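Local coordinates for protein ATP-dependent zinc metalloprotease FtsH (Thermotoga maritima, PDB 4M8A) that probably degrades cytoplasmic and membrane proteins as a processive, ATP-dependent zinc metalloprotease, helping control membrane-protein quality, and is represented here by its periplasmic domain, at residues Y9-F12 / V13-V16. Numbering follows the deposited sequence. Where two conformers were deposited one is given.
Sequences YTSF and VQMV
V13 packs against Y9 one helical turn earlier: its CG2 sits over one face of the tyrosine ring, 3.9 Å from the centroid and displaced toward the rim, coming closest to CE2. Y9 leans forward over V13 because its CG is anti to the backbone N (chi1 -174°). V13 N also donates the helical bond to Y9 O, 2.9 Å long. V62 of the second subunit packs on both side chains. Next comes Q14, whose N bonds to T10 O at 2.9 Å while its extended side chain runs back past S11. There a water donates to both Q14 OE1 and S11 O, tying the amide to the backbone in one of the two conformers of Q14. T10 turns its hydroxyl to the second subunit, bonding to I66 O and V68 N there.

All eight residues belong to the amphipathic helix 9-17, which lies on the four-stranded mixed sheet of the periplasmic domain, with F12 reaching down to V26, L34 and V36. M15 N donates to S11 O at 3.0 Å and only weakly to F12 O, and the M15 CG passes 3.3 Å from S11 O before the chain bends at chi3. V16 N bonds to F12 O, and V16 CG2, anti to its own carbonyl carbon, lies over a face of the F12 ring, 3.7 Å from CE1. Cutting F12 back to alanine would probably leave a gap between helix and sheet and strip V16 CG2 of its aromatic partner. V16 also touches K60 and L61 of helix 55-63.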
loop_
_atom_site.group_PDB
_atom_site.type_symbol
_atom_site.label_atom_id
_atom_site.label_comp_id
_atom_site.label_asym_id
_atom_site.label_seq_id
_atom_site.Cartn_x
_atom_site.Cartn_y
_atom_site.Cartn_z
ATOM N N TYR B 9 -19.322 -3.442 11.006
ATOM C CA TYR B 9 -18.228 -2.727 10.371
ATOM C C TYR B 9 -16.875 -3.182 10.931
ATOM O O TYR B 9 -15.926 -3.406 10.178
ATOM C CB TYR B 9 -18.413 -1.199 10.462
ATOM C CG TYR B 9 -17.354 -0.471 9.672
ATOM C CD1 TYR B 9 -17.380 -0.460 8.280
ATOM C CD2 TYR B 9 -16.303 0.163 10.308
ATOM C CE1 TYR B 9 -16.401 0.179 7.556
ATOM C CE2 TYR B 9 -15.309 0.812 9.576
ATOM C CZ TYR B 9 -15.368 0.810 8.204
ATOM O OH TYR B 9 -14.387 1.425 7.453
ATOM N N THR B 10 -16.784 -3.350 12.247
ATOM C CA THR B 10 -15.529 -3.798 12.844
ATOM C C THR B 10 -15.097 -5.158 12.301
ATOM O O THR B 10 -13.929 -5.355 11.955
ATOM C CB THR B 10 -15.651 -3.860 14.366
ATOM O OG1 THR B 10 -16.025 -2.566 14.834
ATOM C CG2 THR B 10 -14.325 -4.238 15.008
ATOM N N SER B 11 -16.044 -6.086 12.210
ATOM C CA SER B 11 -15.739 -7.422 11.712
ATOM C C SER B 11 -15.355 -7.383 10.231
ATOM O O SER B 11 -14.499 -8.152 9.794
ATOM C CB SER B 11 -16.903 -8.385 11.951
ATOM O OG SER B 11 -17.033 -8.719 13.330
ATOM N N PHE B 12 -15.967 -6.474 9.480
ATOM C CA PHE B 12 -15.622 -6.264 8.076
ATOM C C PHE B 12 -14.172 -5.816 7.947
ATOM O O PHE B 12 -13.410 -6.375 7.159
ATOM C CB PHE B 12 -16.552 -5.215 7.458
ATOM C CG PHE B 12 -16.056 -4.643 6.154
ATOM C CD1 PHE B 12 -15.902 -5.445 5.033
ATOM C CD2 PHE B 12 -15.760 -3.289 6.052
ATOM C CE1 PHE B 12 -15.441 -4.909 3.832
ATOM C CE2 PHE B 12 -15.310 -2.745 4.860
ATOM C CZ PHE B 12 -15.152 -3.554 3.743
ATOM N N VAL B 13 -13.790 -4.801 8.721
ATOM C CA VAL B 13 -12.407 -4.334 8.711
ATOM C C VAL B 13 -11.455 -5.467 9.091
ATOM O O VAL B 13 -10.405 -5.632 8.457
ATOM C CB VAL B 13 -12.217 -3.089 9.609
ATOM C CG1 VAL B 13 -10.765 -2.727 9.723
ATOM C CG2 VAL B 13 -13.024 -1.918 9.054
ATOM N N GLN B 14 -11.855 -6.256 10.099
ATOM C CA GLN B 14 -11.136 -7.461 10.556
ATOM C C GLN B 14 -10.864 -8.452 9.418
ATOM O O GLN B 14 -9.795 -9.070 9.343
ATOM C CB GLN B 14 -11.933 -8.182 11.666
ATOM C CG GLN B 14 -11.626 -7.744 13.103
ATOM C CD GLN B 14 -12.609 -8.272 14.162
ATOM O OE1 GLN B 14 -13.529 -9.039 13.871
ATOM N NE2 GLN B 14 -12.405 -7.845 15.403
ATOM N N MET B 15 -11.848 -8.602 8.542
ATOM C CA MET B 15 -11.756 -9.496 7.386
ATOM C C MET B 15 -10.848 -8.949 6.297
ATOM O O MET B 15 -10.081 -9.690 5.676
ATOM C CB MET B 15 -13.144 -9.776 6.818
ATOM C CG MET B 15 -13.932 -10.697 7.693
ATOM S SD MET B 15 -15.606 -10.887 7.098
ATOM C CE MET B 15 -15.309 -11.379 5.414
ATOM N N VAL B 16 -10.939 -7.648 6.067
ATOM C CA VAL B 16 -10.063 -6.999 5.108
ATOM C C VAL B 16 -8.596 -7.126 5.538
ATOM O O VAL B 16 -7.722 -7.446 4.717
ATOM C CB VAL B 16 -10.469 -5.524 4.911
ATOM C CG1 VAL B 16 -9.449 -4.793 4.045
ATOM C CG2 VAL B 16 -11.858 -5.447 4.287
HETATM O O HOH W 1 -13.951 -10.697 11.442
#